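Local coordinates for protein Rv1364c/MT1410 (Mycobacterium tuberculosis, PDB 3KE6) that probably regulates a sigma factor, pairing a manganese-binding PP2C-type phosphatase domain with an anti-sigma-factor kinase domain of the RsbW type, at residues T49-D54 and A81-L86; Y98-A103 and F170-E175; A203-L208 and S233-L238; A368-M371 and G376-A379. All coordinates share one frame; numbering follows the deposited sequence.

In the fold
The four contacts follow one another along the chain; none nests in or crosses another. Contact 1 closes the first loop, joining the loop ahead of strand 54-60 to helix 77-95 near the manganese site. The next helix, 100-110, begins in contact 2, which reaches strand 173-176 at the edge of the five-stranded antiparallel sheet. Contact 3 closes a shorter loop between helices 198-212 and 227-241, which lie by the phosphatase strands of the other sheet; its centre is about 28 Å from that of contact 2. Contact 4 closes a tight hairpin in the ATPase-like domain, about 49 Å from contact 3 between centres, on a strand whose sheet also includes strand 36-43.

Contact 1. Residues T49-D54 and A81-L86; sequences TAAGGD and AVMSQL
Met83, on helix 77-95 of the PP2C-like phosphatase domain, covers the loop 51-54 that runs into strand 54-60 beside the manganese site. Its side chain supplies nearly all of the helix's share of this buried contact, meeting mostly backbone. The CA-CB bond points at the loop. CG stands anti to the backbone N (chi1 168°), and bends at chi2 and chi3 then lead the thioether along the peptide chain. CG lies 3.7 Å from Asp54 O, while CB is 3.7 Å from Gly52 O and 4.1 Å from Gly53 O. No hydrogen bond crosses; toward these oxygens Met83 offers carbon and sulfur.

The loop also makes polar bonds outside the two segments. Gly53 N is hydrogen-bonded to Asp248 OD2, and Asp54, whose CA-CB bond points away from the helix, is held through its carboxylate OD2 by Thr187 and Thr250. That side chain lies about 5 Å from a manganese ion and near Asp71, a ligand of both manganese sites, consistent with a second-shell place near the metals. Farther back along the loop, the methyl end of Met83 touches backbone and side chain: CE is 3.6 Å from Gly52 O and 4.1 Å from Ala51 CB.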
loop_
_atom_site.group_PDB
_atom_site.type_symbol
_atom_site.label_atom_id
_atom_site.label_comp_id
_atom_site.label_asym_id
_atom_site.label_seq_id
_atom_site.Cartn_x
_atom_site.Cartn_y
_atom_site.Cartn_z
ATOM N N THR A 49 4.317 22.148 -7.835
ATOM C CA THR A 49 2.958 21.598 -7.837
ATOM C C THR A 49 3.005 20.162 -7.311
ATOM O O THR A 49 3.932 19.408 -7.631
ATOM C CB THR A 49 2.312 21.611 -9.250
ATOM O OG1 THR A 49 2.873 20.566 -10.051
ATOM C CG2 THR A 49 2.521 22.948 -9.954
ATOM N N ALA A 50 2.008 19.786 -6.513
ATOM C CA ALA A 50 1.978 18.464 -5.871
ATOM C C ALA A 50 1.421 17.344 -6.754
ATOM O O ALA A 50 1.447 16.182 -6.354
ATOM C CB ALA A 50 1.176 18.535 -4.572
ATOM N N ALA A 51 0.908 17.672 -7.938
ATOM C CA ALA A 51 0.255 16.657 -8.771
ATOM C C ALA A 51 0.136 17.057 -10.249
ATOM O O ALA A 51 0.122 18.246 -10.605
ATOM C CB ALA A 51 -1.126 16.314 -8.191
ATOM N N GLY A 52 0.064 16.040 -11.105
ATOM C CA GLY A 52 -0.078 16.232 -12.546
ATOM C C GLY A 52 -1.100 15.256 -13.089
ATOM O O GLY A 52 -2.079 14.945 -12.425
ATOM N N GLY A 53 -0.852 14.747 -14.287
ATOM C CA GLY A 53 -1.803 13.880 -14.958
ATOM C C GLY A 53 -1.722 12.449 -14.490
ATOM O O GLY A 53 -2.532 11.622 -14.905
ATOM N N ASP A 54 -0.743 12.154 -13.632
ATOM C CA ASP A 54 -0.543 10.811 -13.091
ATOM C C ASP A 54 -1.169 10.629 -11.706
ATOM O O ASP A 54 -1.228 11.559 -10.902
ATOM C CB ASP A 54 0.952 10.498 -12.928
ATOM C CG ASP A 54 1.640 10.116 -14.221
ATOM O OD1 ASP A 54 1.040 10.242 -15.302
ATOM O OD2 ASP A 54 2.822 9.705 -14.149
ATOM N N ALA A 81 -6.834 18.237 -12.379
ATOM C CA ALA A 81 -8.276 18.256 -12.136
ATOM C C ALA A 81 -8.981 17.025 -12.712
ATOM O O ALA A 81 -9.786 16.379 -12.026
ATOM C CB ALA A 81 -8.884 19.530 -12.708
ATOM N N VAL A 82 -8.661 16.699 -13.959
ATOM C CA VAL A 82 -9.157 15.487 -14.601
ATOM C C VAL A 82 -8.686 14.239 -13.835
ATOM O O VAL A 82 -9.487 13.343 -13.547
ATOM C CB VAL A 82 -8.692 15.427 -16.099
ATOM C CG1 VAL A 82 -9.111 14.128 -16.773
ATOM C CG2 VAL A 82 -9.249 16.627 -16.883
ATOM N N MET A 83 -7.404 14.183 -13.485
ATOM C CA MET A 83 -6.885 13.045 -12.721
ATOM C C MET A 83 -7.619 12.857 -11.386
ATOM O O MET A 83 -7.949 11.734 -10.992
ATOM C CB MET A 83 -5.383 13.202 -12.476
ATOM C CG MET A 83 -4.811 12.229 -11.465
ATOM S SD MET A 83 -4.985 12.726 -9.728
ATOM C CE MET A 83 -4.401 14.418 -9.771
ATOM N N SER A 84 -7.871 13.961 -10.698
ATOM C CA SER A 84 -8.511 13.924 -9.388
ATOM C C SER A 84 -9.896 13.282 -9.426
ATOM O O SER A 84 -10.261 12.506 -8.534
ATOM C CB SER A 84 -8.639 15.339 -8.843
ATOM O OG SER A 84 -9.283 15.319 -7.575
ATOM N N GLN A 85 -10.656 13.614 -10.466
ATOM C CA GLN A 85 -11.995 13.074 -10.641
ATOM C C GLN A 85 -11.990 11.588 -10.981
ATOM O O GLN A 85 -12.834 10.835 -10.497
ATOM C CB GLN A 85 -12.735 13.843 -11.727
ATOM C CG GLN A 85 -13.084 15.261 -11.341
ATOM C CD GLN A 85 -14.043 15.886 -12.336
ATOM O OE1 GLN A 85 -15.257 15.610 -12.309
ATOM N NE2 GLN A 85 -13.509 16.712 -13.234
ATOM N N LEU A 86 -11.053 11.179 -11.829
ATOM C CA LEU A 86 -10.971 9.790 -12.258
ATOM C C LEU A 86 -10.540 8.921 -11.117
ATOM O O LEU A 86 -11.052 7.817 -10.936
ATOM C CB LEU A 86 -9.948 9.627 -13.368
ATOM C CG LEU A 86 -10.286 10.227 -14.727
ATOM C CD1 LEU A 86 -9.170 9.857 -15.687
ATOM C CD2 LEU A 86 -11.621 9.723 -15.230
#

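Contact 2. Residues Y98-A103 and F170-E175; sequences YTVVEA and FPVRSE
The ring of Phe170 is carried past Val101 instead of onto it: although the CA-CB bond points toward 98-103, the ring leads away and lodges against Leu104, Glu105 and Asp108 further along helix 100-110 and against Ala139 of the neighbouring strand. The other ring, that of Tyr98, has Glu102 OE1 at its edge and in its plane. What bridges the two segments is aliphatic. Val101 CG2 meets Val172 CG1 at 3.3 Å, and the same methyl lies 3.4 Å from Phe170 O. It serves both because chi1 of 168° sets CG2 anti to the carbonyl carbon, beside the backbone N, leaving CG1 further from Phe170 O, at 4.0 Å. The valine pair meets at a slant, and Val100 CG1 adds a looser touch on Val172 CG1 at 4.4 Å.

The start of the helix is capped by residues of its own segment. Thr99 N donates to Glu102 OE1 over 2.8 Å, almost straight at 176°, reaching the carboxylate on its anti side; Glu102 N returns a bond of 3.2 Å to Thr99 OG1. This is a capping box. Val172 also touches Gln135 and Cys137 of strand 133-139, so the contact lays the first turn of the helix over the edge of the five-stranded sheet, in the helix-on-sheet layering of PP2C-type phosphatases.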
loop_
_atom_site.group_PDB
_atom_site.type_symbol
_atom_site.label_atom_id
_atom_site.label_comp_id
_atom_site.label_asym_id
_atom_site.label_seq_id
_atom_site.Cartn_x
_atom_site.Cartn_y
_atom_site.Cartn_z
ATOM N N TYR A 98 -17.034 -3.771 -6.471
ATOM C CA TYR A 98 -17.107 -4.155 -7.885
ATOM C C TYR A 98 -15.781 -4.744 -8.346
ATOM O O TYR A 98 -14.730 -4.428 -7.797
ATOM C CB TYR A 98 -17.491 -2.959 -8.755
ATOM C CG TYR A 98 -18.913 -2.513 -8.519
ATOM C CD1 TYR A 98 -19.984 -3.268 -8.991
ATOM C CD2 TYR A 98 -19.195 -1.354 -7.798
ATOM C CE1 TYR A 98 -21.304 -2.872 -8.761
ATOM C CE2 TYR A 98 -20.508 -0.953 -7.558
ATOM C CZ TYR A 98 -21.551 -1.714 -8.048
ATOM O OH TYR A 98 -22.843 -1.323 -7.825
ATOM N N THR A 99 -15.831 -5.613 -9.350
ATOM C CA THR A 99 -14.616 -6.238 -9.868
ATOM C C THR A 99 -13.850 -5.219 -10.696
ATOM O O THR A 99 -14.377 -4.159 -11.043
ATOM C CB THR A 99 -14.919 -7.464 -10.763
ATOM O OG1 THR A 99 -15.313 -7.023 -12.072
ATOM C CG2 THR A 99 -16.015 -8.343 -10.146
ATOM N N VAL A 100 -12.616 -5.559 -11.033
ATOM C CA VAL A 100 -11.775 -4.689 -11.836
ATOM C C VAL A 100 -12.484 -4.301 -13.132
ATOM O O VAL A 100 -12.488 -3.125 -13.517
ATOM C CB VAL A 100 -10.439 -5.375 -12.149
ATOM C CG1 VAL A 100 -9.657 -4.596 -13.180
ATOM C CG2 VAL A 100 -9.635 -5.525 -10.857
ATOM N N VAL A 101 -13.103 -5.280 -13.791
ATOM C CA VAL A 101 -13.739 -5.020 -15.056
ATOM C C VAL A 101 -14.925 -4.085 -14.845
ATOM O O VAL A 101 -15.045 -3.060 -15.512
ATOM C CB VAL A 101 -14.164 -6.332 -15.750
ATOM C CG1 VAL A 101 -15.083 -6.056 -16.926
ATOM C CG2 VAL A 101 -12.919 -7.100 -16.188
ATOM N N GLU A 102 -15.781 -4.424 -13.894
ATOM C CA GLU A 102 -16.961 -3.619 -13.623
ATOM C C GLU A 102 -16.576 -2.194 -13.221
ATOM O O GLU A 102 -17.240 -1.239 -13.608
ATOM C CB GLU A 102 -17.813 -4.264 -12.528
ATOM C CG GLU A 102 -18.470 -5.615 -12.914
ATOM C CD GLU A 102 -18.840 -6.457 -11.696
ATOM O OE1 GLU A 102 -18.276 -6.211 -10.608
ATOM O OE2 GLU A 102 -19.686 -7.369 -11.821
ATOM N N ALA A 103 -15.497 -2.046 -12.459
ATOM C CA ALA A 103 -15.073 -0.717 -12.008
ATOM C C ALA A 103 -14.598 0.106 -13.203
ATOM O O ALA A 103 -15.031 1.238 -13.411
ATOM C CB ALA A 103 -13.974 -0.820 -10.938
ATOM N N PHE A 170 -12.931 -3.861 -21.663
ATOM C CA PHE A 170 -11.866 -3.973 -20.657
ATOM C C PHE A 170 -11.578 -5.426 -20.307
ATOM O O PHE A 170 -11.785 -5.850 -19.167
ATOM C CB PHE A 170 -12.234 -3.193 -19.403
ATOM C CG PHE A 170 -12.296 -1.722 -19.620
ATOM C CD1 PHE A 170 -11.154 -0.943 -19.494
ATOM C CD2 PHE A 170 -13.493 -1.108 -19.964
ATOM C CE1 PHE A 170 -11.203 0.426 -19.705
ATOM C CE2 PHE A 170 -13.552 0.262 -20.170
ATOM C CZ PHE A 170 -12.404 1.030 -20.043
ATOM N N PRO A 171 -11.099 -6.199 -21.294
ATOM C CA PRO A 171 -10.673 -7.582 -21.072
ATOM C C PRO A 171 -9.535 -7.685 -20.062
ATOM O O PRO A 171 -8.757 -6.741 -19.916
ATOM C CB PRO A 171 -10.211 -8.035 -22.461
ATOM C CG PRO A 171 -9.998 -6.786 -23.240
ATOM C CD PRO A 171 -10.960 -5.797 -22.704
ATOM N N VAL A 172 -9.449 -8.819 -19.370
ATOM C CA VAL A 172 -8.520 -8.982 -18.244
ATOM C C VAL A 172 -7.771 -10.313 -18.319
ATOM O O VAL A 172 -8.336 -11.310 -18.741
ATOM C CB VAL A 172 -9.249 -8.908 -16.868
ATOM C CG1 VAL A 172 -9.695 -7.482 -16.563
ATOM C CG2 VAL A 172 -10.432 -9.862 -16.811
ATOM N N ARG A 173 -6.505 -10.317 -17.911
ATOM C CA ARG A 173 -5.685 -11.530 -17.906
ATOM C C ARG A 173 -5.240 -11.823 -16.489
ATOM O O ARG A 173 -5.455 -11.012 -15.598
ATOM C CB ARG A 173 -4.435 -11.359 -18.770
ATOM C CG ARG A 173 -4.664 -11.298 -20.251
ATOM C CD ARG A 173 -3.330 -11.206 -21.001
ATOM N NE ARG A 173 -2.798 -12.519 -21.371
ATOM C CZ ARG A 173 -2.012 -13.292 -20.614
ATOM N NH1 ARG A 173 -1.619 -12.926 -19.402
ATOM N NH2 ARG A 173 -1.610 -14.465 -21.088
ATOM N N SER A 174 -4.596 -12.971 -16.294
ATOM C CA SER A 174 -4.092 -13.357 -14.983
ATOM C C SER A 174 -2.661 -13.871 -15.020
ATOM O O SER A 174 -2.237 -14.469 -15.991
ATOM C CB SER A 174 -5.005 -14.411 -14.363
ATOM O OG SER A 174 -6.116 -13.780 -13.746
ATOM N N GLU A 175 -1.922 -13.606 -13.949
ATOM C CA GLU A 175 -0.605 -14.192 -13.729
ATOM C C GLU A 175 -0.609 -14.677 -12.301
ATOM O O GLU A 175 -1.190 -14.029 -11.451
ATOM C CB GLU A 175 0.502 -13.145 -13.905
ATOM C CG GLU A 175 0.896 -12.859 -15.357
ATOM C CD GLU A 175 1.841 -13.896 -15.968
ATOM O OE1 GLU A 175 2.345 -14.793 -15.251
ATOM O OE2 GLU A 175 2.082 -13.800 -17.191
#

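Contact 3. Residues A203-L208 and S233-L238; sequences AEFADL and SDTLEL
Phe205 and Leu208 on helix 198-212 pack against Thr235 and Leu238 on helix 227-241, an apolar helix-helix contact without a hydrogen bond across it. The short segments run roughly antiparallel, at 142°, with their axes 10.1 Å apart. The CA-CB bond of Leu208 points toward the partner helix. Its CD2 methyl lies 3.7 Å from Leu238 CB and 3.9 Å from Thr235 O, and CD1 reaches Leu238 CD1 at 4.0 Å; the two leucine side chains meet nearly at right angles.

Both helices belong to the phosphatase domain. They form a pair beside its sheet, as helices do in the layered PP2C fold: Leu236, whose CA-CB bond points away from 203-208, rests on Glu41 and Leu43 of strand 36-43, and the Phe205 ring makes an edge-to-face contact with Tyr186 of strand 182-186.

Thr235 divides its two branches. OG1 is hydrogen-bonded to Leu231 O one turn back in its own helix, which satisfies the hydroxyl; chi1 of -83° puts OG1 beside the backbone N and leaves CG2 anti to it, turned to the other helix. That methyl approaches the Phe205 ring obliquely, 3.6 Å from CE1 and 3.8 Å from CD1.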
loop_
_atom_site.group_PDB
_atom_site.type_symbol
_atom_site.label_atom_id
_atom_site.label_comp_id
_atom_site.label_asym_id
_atom_site.label_seq_id
_atom_site.Cartn_x
_atom_site.Cartn_y
_atom_site.Cartn_z
ATOM N N ALA A 203 13.728 -2.101 -22.438
ATOM C CA ALA A 203 14.647 -3.197 -22.089
ATOM C C ALA A 203 15.634 -2.839 -20.964
ATOM O O ALA A 203 16.204 -3.736 -20.346
ATOM C CB ALA A 203 15.402 -3.668 -23.318
ATOM N N GLU A 204 15.835 -1.547 -20.703
ATOM C CA GLU A 204 16.773 -1.106 -19.673
ATOM C C GLU A 204 16.113 -1.159 -18.304
ATOM O O GLU A 204 16.728 -1.552 -17.307
ATOM C CB GLU A 204 17.262 0.315 -19.962
ATOM C CG GLU A 204 18.477 0.715 -19.126
ATOM C CD GLU A 204 18.887 2.170 -19.310
ATOM O OE1 GLU A 204 18.766 2.694 -20.455
ATOM O OE2 GLU A 204 19.341 2.774 -18.301
ATOM N N PHE A 205 14.860 -0.732 -18.264
ATOM C CA PHE A 205 14.033 -0.832 -17.082
ATOM C C PHE A 205 13.978 -2.298 -16.630
ATOM O O PHE A 205 14.279 -2.597 -15.480
ATOM C CB PHE A 205 12.648 -0.235 -17.408
ATOM C CG PHE A 205 11.610 -0.383 -16.323
ATOM C CD1 PHE A 205 11.956 -0.482 -14.976
ATOM C CD2 PHE A 205 10.264 -0.389 -16.664
ATOM C CE1 PHE A 205 10.974 -0.620 -13.995
ATOM C CE2 PHE A 205 9.273 -0.515 -15.696
ATOM C CZ PHE A 205 9.626 -0.627 -14.361
ATOM N N ALA A 206 13.636 -3.207 -17.538
ATOM C CA ALA A 206 13.583 -4.645 -17.216
ATOM C C ALA A 206 14.907 -5.187 -16.663
ATOM O O ALA A 206 14.925 -5.788 -15.597
ATOM C CB ALA A 206 13.157 -5.454 -18.443
ATOM N N ASP A 207 16.004 -4.967 -17.389
ATOM C CA ASP A 207 17.327 -5.481 -16.990
ATOM C C ASP A 207 17.772 -4.949 -15.636
ATOM O O ASP A 207 18.374 -5.676 -14.856
ATOM C CB ASP A 207 18.413 -5.135 -18.038
ATOM C CG ASP A 207 18.224 -5.873 -19.360
ATOM O OD1 ASP A 207 17.105 -6.372 -19.611
ATOM O OD2 ASP A 207 19.194 -5.941 -20.160
ATOM N N LEU A 208 17.495 -3.675 -15.385
ATOM C CA LEU A 208 17.908 -3.007 -14.153
ATOM C C LEU A 208 17.124 -3.541 -12.959
ATOM O O LEU A 208 17.689 -3.821 -11.906
ATOM C CB LEU A 208 17.699 -1.497 -14.290
ATOM C CG LEU A 208 18.292 -0.547 -13.247
ATOM C CD1 LEU A 208 19.752 -0.880 -12.923
ATOM C CD2 LEU A 208 18.161 0.893 -13.767
ATOM N N SER A 233 12.820 2.165 -5.369
ATOM C CA SER A 233 13.669 3.335 -5.242
ATOM C C SER A 233 14.836 3.312 -6.250
ATOM O O SER A 233 15.015 4.254 -7.034
ATOM C CB SER A 233 14.194 3.411 -3.802
ATOM O OG SER A 233 14.592 4.718 -3.455
ATOM N N ASP A 234 15.609 2.229 -6.255
ATOM C CA ASP A 234 16.866 2.202 -7.015
ATOM C C ASP A 234 16.659 2.127 -8.522
ATOM O O ASP A 234 17.386 2.765 -9.288
ATOM C CB ASP A 234 17.777 1.060 -6.544
ATOM C CG ASP A 234 18.303 1.281 -5.142
ATOM O OD1 ASP A 234 18.545 2.451 -4.777
ATOM O OD2 ASP A 234 18.474 0.292 -4.402
ATOM N N THR A 235 15.680 1.336 -8.942
ATOM C CA THR A 235 15.265 1.323 -10.334
ATOM C C THR A 235 15.044 2.739 -10.834
ATOM O O THR A 235 15.665 3.162 -11.815
ATOM C CB THR A 235 13.961 0.546 -10.515
ATOM O OG1 THR A 235 14.251 -0.850 -10.618
ATOM C CG2 THR A 235 13.238 0.999 -11.762
ATOM N N LEU A 236 14.177 3.476 -10.146
ATOM C CA LEU A 236 13.747 4.787 -10.638
ATOM C C LEU A 236 14.874 5.827 -10.675
ATOM O O LEU A 236 14.957 6.619 -11.614
ATOM C CB LEU A 236 12.554 5.306 -9.834
ATOM C CG LEU A 236 11.824 6.517 -10.431
ATOM C CD1 LEU A 236 10.317 6.360 -10.311
ATOM C CD2 LEU A 236 12.293 7.836 -9.779
ATOM N N GLU A 237 15.749 5.793 -9.673
ATOM C CA GLU A 237 16.815 6.793 -9.529
ATOM C C GLU A 237 18.038 6.532 -10.424
ATOM O O GLU A 237 18.728 7.475 -10.808
ATOM C CB GLU A 237 17.213 6.934 -8.051
ATOM C CG GLU A 237 16.060 7.510 -7.192
ATOM C CD GLU A 237 16.185 7.187 -5.704
ATOM O OE1 GLU A 237 17.254 7.504 -5.113
ATOM O OE2 GLU A 237 15.208 6.626 -5.134
ATOM N N LEU A 238 18.299 5.273 -10.762
ATOM C CA LEU A 238 19.297 4.960 -11.785
ATOM C C LEU A 238 18.737 5.245 -13.187
ATOM O O LEU A 238 19.427 5.827 -14.024
ATOM C CB LEU A 238 19.786 3.514 -11.675
ATOM C CG LEU A 238 20.719 3.253 -10.492
ATOM C CD1 LEU A 238 20.855 1.765 -10.187
ATOM C CD2 LEU A 238 22.075 3.868 -10.750
#

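Contact 4. Residues A368-M371 and G376-A379; sequences ARIM and GTTA
Two backbone hydrogen bonds join Met371 and Thr378, the hydrogen-bonded pair of these antiparallel strands. Met371 N donates to Thr378 O over 2.8 Å with an N-H...O angle of 167°, the donor also sitting nearly in line with the C=O bond; Thr378 N returns the bond to Met371 O over 2.9 Å, with the donor tilted 22° from the carbonyl plane.

CA-H...O contacts fill in around them. Ile370 CA is 3.3 Å from Thr378 O, and Thr377 CA lies at the same 3.3 Å from Met371 O. Each carbonyl oxygen of the bonded pair thus receives an N-H and a CA-H from the facing strand. A third such contact runs from Ala379 CA, in the non-hydrogen-bonded pair Ile370-Ala379, to Arg369 O.

The segments form part of the hairpin of strands 367-373 and 376-391, in the histidine-kinase-like ATPase domain. On its other side strand 376-391 pairs with strand 333-340, Thr377 bonding through its backbone with Asp340 and Ala379 with Val338; Ala368 packs on helix 358-362.

Side-chain contacts fall on both faces of the sheet. On the face of Ile370 and Ala379, Ile370 CD1 approaches Ala379 CB at 4.1 Å. Neighbouring Thr377 turns CG2 to within 3.5 Å of Met371 O, while its OG1 is hydrogen-bonded to His372 ND1. On the face of Met371 and Thr378, the methionine chain curls over its partner, bringing CE 3.7 Å from Thr378 O and 4.0 Å from Thr378 CG2.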
loop_
_atom_site.group_PDB
_atom_site.type_symbol
_atom_site.label_atom_id
_atom_site.label_comp_id
_atom_site.label_asym_id
_atom_site.label_seq_id
_atom_site.Cartn_x
_atom_site.Cartn_y
_atom_site.Cartn_z
ATOM N N ALA A 368 -9.821 3.133 19.718
ATOM C CA ALA A 368 -9.551 2.413 20.949
ATOM C C ALA A 368 -10.836 2.202 21.737
ATOM O O ALA A 368 -11.768 2.970 21.616
ATOM C CB ALA A 368 -8.544 3.157 21.783
ATOM N N ARG A 369 -10.864 1.151 22.547
ATOM C CA ARG A 369 -12.040 0.805 23.336
ATOM C C ARG A 369 -11.632 0.102 24.615
ATOM O O ARG A 369 -10.617 -0.555 24.649
ATOM C CB ARG A 369 -12.947 -0.090 22.507
ATOM C CG ARG A 369 -13.938 0.675 21.707
ATOM C CD ARG A 369 -14.329 -0.050 20.465
ATOM N NE ARG A 369 -13.290 0.078 19.444
ATOM C CZ ARG A 369 -13.504 0.019 18.126
ATOM N NH1 ARG A 369 -12.480 0.155 17.303
ATOM N NH2 ARG A 369 -14.730 -0.165 17.615
ATOM N N ILE A 370 -12.402 0.275 25.671
ATOM C CA ILE A 370 -12.162 -0.417 26.922
ATOM C C ILE A 370 -13.497 -1.066 27.298
ATOM O O ILE A 370 -14.544 -0.435 27.172
ATOM C CB ILE A 370 -11.672 0.530 28.072
ATOM C CG1 ILE A 370 -10.196 0.953 27.964
ATOM C CG2 ILE A 370 -11.653 -0.216 29.380
ATOM C CD1 ILE A 370 -9.649 1.370 26.597
ATOM N N MET A 371 -13.446 -2.332 27.713
ATOM C CA MET A 371 -14.604 -3.064 28.236
ATOM C C MET A 371 -14.267 -3.619 29.622
ATOM O O MET A 371 -13.131 -4.023 29.881
ATOM C CB MET A 371 -14.942 -4.217 27.299
ATOM C CG MET A 371 -15.639 -3.802 26.032
ATOM S SD MET A 371 -15.041 -4.529 24.488
ATOM C CE MET A 371 -13.360 -3.932 24.456
ATOM N N GLY A 376 -12.489 -9.090 34.936
ATOM C CA GLY A 376 -11.723 -8.684 33.764
ATOM C C GLY A 376 -11.924 -7.321 33.136
ATOM O O GLY A 376 -12.982 -6.713 33.231
ATOM N N THR A 377 -10.864 -6.886 32.462
ATOM C CA THR A 377 -10.850 -5.717 31.593
ATOM C C THR A 377 -10.207 -6.092 30.275
ATOM O O THR A 377 -9.179 -6.756 30.260
ATOM C CB THR A 377 -10.008 -4.574 32.187
ATOM O OG1 THR A 377 -10.605 -4.103 33.397
ATOM C CG2 THR A 377 -9.912 -3.437 31.226
ATOM N N THR A 378 -10.829 -5.643 29.182
ATOM C CA THR A 378 -10.248 -5.713 27.821
ATOM C C THR A 378 -10.074 -4.305 27.236
ATOM O O THR A 378 -11.002 -3.503 27.212
ATOM C CB THR A 378 -11.168 -6.495 26.871
ATOM O OG1 THR A 378 -11.399 -7.820 27.388
ATOM C CG2 THR A 378 -10.575 -6.573 25.494
ATOM N N ALA A 379 -8.871 -4.018 26.771
ATOM C CA ALA A 379 -8.548 -2.757 26.085
ATOM C C ALA A 379 -8.184 -3.123 24.670
ATOM O O ALA A 379 -7.392 -4.011 24.479
ATOM C CB ALA A 379 -7.392 -2.068 26.748
#